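Putative invasin (Yersinia pseudotuberculosis IP 31758, PDB 5N40) is an adhesin of the invasin family, built of Ig-like domains and a C-terminal C-type lectin-like domain, that probably attaches the bacterium to host surfaces. Local coordinates at residues V188-T199 with N211-I219. The protein carries 1 engineered substitution. Residues are numbered along the deposited sequence; the frame is centred on the assembly and turned at random.
Sequences VTDPNGIGVQTT and NTNVTFNVI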
# COMPACT_ATOMS: atom_id res chain seq x y z
N VAL A 188 3.03 -0.30 -4.97
CA VAL A 188 3.33 -0.06 -3.56
C VAL A 188 4.84 -0.14 -3.35
O VAL A 188 5.48 -1.12 -3.77
CB VAL A 188 2.62 -1.09 -2.66
CG1 VAL A 188 2.82 -0.72 -1.19
CG2 VAL A 188 1.15 -1.17 -3.00
N THR A 189 5.40 0.85 -2.66
CA THR A 189 6.82 0.90 -2.33
C THR A 189 6.99 1.36 -0.89
O THR A 189 6.09 1.94 -0.28
CB THR A 189 7.60 1.85 -3.26
OG1 THR A 189 7.00 3.15 -3.22
CG2 THR A 189 7.63 1.33 -4.69
N ASP A 190 8.18 1.10 -0.34
CA ASP A 190 8.50 1.44 1.05
C ASP A 190 9.92 2.01 1.11
O ASP A 190 10.79 1.49 1.80
CB ASP A 190 8.35 0.21 1.94
CG ASP A 190 8.23 0.56 3.42
OD1 ASP A 190 8.19 1.76 3.77
OD2 ASP A 190 8.21 -0.39 4.24
N PRO A 191 10.17 3.11 0.39
CA PRO A 191 11.55 3.63 0.30
C PRO A 191 12.14 4.04 1.64
O PRO A 191 13.37 4.04 1.78
CB PRO A 191 11.41 4.83 -0.65
CG PRO A 191 9.97 5.22 -0.59
CD PRO A 191 9.22 3.94 -0.38
N ASN A 192 11.32 4.39 2.63
CA ASN A 192 11.80 4.76 3.95
C ASN A 192 11.50 3.69 4.99
O ASN A 192 11.47 3.98 6.19
CB ASN A 192 11.18 6.10 4.37
CG ASN A 192 11.54 7.22 3.41
OD1 ASN A 192 12.71 7.56 3.25
ND2 ASN A 192 10.54 7.79 2.75
N GLY A 193 11.30 2.45 4.56
CA GLY A 193 11.02 1.38 5.50
C GLY A 193 12.25 0.94 6.27
O GLY A 193 13.39 1.15 5.85
N ILE A 194 12.02 0.33 7.43
CA ILE A 194 13.11 -0.21 8.23
C ILE A 194 13.00 -1.73 8.37
O ILE A 194 13.67 -2.32 9.21
CB ILE A 194 13.20 0.49 9.60
CG1 ILE A 194 11.96 0.22 10.47
CG2 ILE A 194 13.41 1.99 9.39
CD1 ILE A 194 12.09 0.79 11.89
N GLY A 195 12.18 -2.39 7.54
CA GLY A 195 12.07 -3.83 7.55
C GLY A 195 10.83 -4.34 8.24
O GLY A 195 10.90 -5.16 9.17
N VAL A 196 9.66 -3.88 7.78
CA VAL A 196 8.42 -4.15 8.48
C VAL A 196 7.38 -4.74 7.53
O VAL A 196 7.44 -4.58 6.31
CB VAL A 196 7.85 -2.88 9.16
CG1 VAL A 196 8.80 -2.40 10.24
CG2 VAL A 196 7.63 -1.77 8.15
N GLN A 197 6.42 -5.44 8.13
CA GLN A 197 5.23 -5.93 7.46
C GLN A 197 4.10 -4.95 7.75
O GLN A 197 3.75 -4.73 8.91
CB GLN A 197 4.87 -7.33 7.96
CG GLN A 197 3.58 -7.90 7.40
CD GLN A 197 3.05 -9.05 8.24
OE1 GLN A 197 2.18 -8.86 9.10
NE2 GLN A 197 3.55 -10.24 7.99
N THR A 198 3.56 -4.35 6.69
CA THR A 198 2.52 -3.34 6.82
C THR A 198 1.20 -3.92 6.34
O THR A 198 1.12 -4.50 5.25
CB THR A 198 2.87 -2.09 6.00
OG1 THR A 198 4.13 -1.57 6.45
CG2 THR A 198 1.79 -1.01 6.16
N THR A 199 0.16 -3.77 7.15
CA THR A 199 -1.18 -4.18 6.75
C THR A 199 -1.86 -2.97 6.13
O THR A 199 -2.09 -1.96 6.80
CB THR A 199 -1.98 -4.70 7.95
OG1 THR A 199 -1.30 -5.81 8.54
CG2 THR A 199 -3.37 -5.12 7.50
N ASN A 211 -8.24 -6.39 3.83
CA ASN A 211 -6.85 -6.15 4.21
C ASN A 211 -5.90 -7.04 3.42
O ASN A 211 -6.25 -8.15 3.00
CB ASN A 211 -6.61 -6.45 5.70
CG ASN A 211 -7.35 -5.51 6.62
OD1 ASN A 211 -7.62 -4.36 6.27
ND2 ASN A 211 -7.66 -5.98 7.82
N THR A 212 -4.67 -6.56 3.27
CA THR A 212 -3.58 -7.39 2.76
C THR A 212 -2.28 -6.90 3.38
O THR A 212 -2.15 -5.73 3.74
CB THR A 212 -3.49 -7.35 1.23
OG1 THR A 212 -2.83 -8.52 0.74
CG2 THR A 212 -2.74 -6.10 0.74
N ASN A 213 -1.32 -7.81 3.51
CA ASN A 213 -0.02 -7.49 4.09
C ASN A 213 1.02 -7.31 3.00
O ASN A 213 1.05 -8.07 2.03
CB ASN A 213 0.43 -8.59 5.06
CG ASN A 213 -0.38 -8.62 6.33
OD1 ASN A 213 -0.88 -7.60 6.79
ND2 ASN A 213 -0.53 -9.81 6.90
N VAL A 214 1.86 -6.30 3.17
CA VAL A 214 3.02 -6.09 2.32
C VAL A 214 4.25 -5.96 3.21
O VAL A 214 4.21 -5.29 4.25
CB VAL A 214 2.85 -4.86 1.40
CG1 VAL A 214 1.72 -5.10 0.40
CG2 VAL A 214 2.61 -3.60 2.23
N THR A 215 5.33 -6.62 2.80
CA THR A 215 6.57 -6.62 3.56
C THR A 215 7.69 -6.17 2.64
O THR A 215 7.80 -6.67 1.52
CB THR A 215 6.86 -8.01 4.13
OG1 THR A 215 5.79 -8.39 5.01
CG2 THR A 215 8.18 -8.05 4.89
N PHE A 216 8.49 -5.22 3.10
CA PHE A 216 9.64 -4.73 2.34
C PHE A 216 10.89 -4.95 3.19
O PHE A 216 11.04 -4.34 4.25
CB PHE A 216 9.47 -3.26 1.95
CG PHE A 216 8.38 -3.02 0.95
CD1 PHE A 216 7.05 -2.84 1.35
CD2 PHE A 216 8.66 -2.99 -0.40
CE1 PHE A 216 6.05 -2.61 0.42
CE2 PHE A 216 7.66 -2.78 -1.33
CZ PHE A 216 6.35 -2.58 -0.92
N ASN A 217 11.77 -5.81 2.70
CA ASN A 217 12.97 -6.18 3.44
C ASN A 217 13.97 -5.04 3.49
O ASN A 217 14.19 -4.34 2.50
CB ASN A 217 13.64 -7.38 2.78
CG ASN A 217 12.76 -8.60 2.75
OD1 ASN A 217 12.07 -8.90 3.72
ND2 ASN A 217 12.80 -9.33 1.64
N VAL A 218 14.60 -4.88 4.65
CA VAL A 218 15.69 -3.93 4.84
C VAL A 218 17.01 -4.67 4.68
O VAL A 218 17.15 -5.83 5.09
CB VAL A 218 15.58 -3.26 6.23
CG1 VAL A 218 15.92 -4.25 7.35
CG2 VAL A 218 16.45 -2.01 6.28
N ILE A 219 18.00 -4.00 4.08
CA ILE A 219 19.23 -4.71 3.72
C ILE A 219 20.02 -5.10 4.97
O ILE A 219 20.76 -6.08 4.96
CB ILE A 219 20.05 -3.87 2.73
CG1 ILE A 219 21.19 -4.69 2.11
CG2 ILE A 219 20.61 -2.62 3.41
CD1 ILE A 219 20.72 -5.82 1.18
O HOH W 1 10.15 -2.04 5.48
O HOH W 2 5.66 -10.87 6.00
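One face of the F216 ring is covered by the backbone at T189 and D190, with D190 N above the ring centre; CB of D190 makes a CH-pi contact with that face, 3.7 Å from the centroid. V188 O sits at the ring's edge, near its plane, 3.3 Å from F216 CZ, while the V188 side chain meets that of F216 at about a right angle, with CG1 against CZ and CE1. The amides of Q197 and N213 form a stack, their planes 11° apart, with Q197 OE1 3.6 Å from N213 ND2. CG of Q197 lies anti to its backbone N (chi1 176°), and the extended chain runs across T215 OG1; a water joins that hydroxyl to Q197 NE2. Beside the stack, T199 OG1 donates a short 2.5 Å bond to N213 OD1, 20° out of the carbonyl plane. Here two sheets of a bacterial Ig-like beta-sandwich meet: 183-189 belongs to one, the antiparallel hairpin 197-204/209-217 to the other, and F216 reaches from the hairpin to 188-190 and I123. T198 and V214 form a hydrogen-bonded pair, T198 N to V214 O at 2.7 Å and V214 N to T198 O at 2.8 Å. Toward G195 the ladder slackens, F216 N to V196 O being weak at 3.4 Å, and a water takes over, accepting from V196 N and donating to F216 O and D190 OD2.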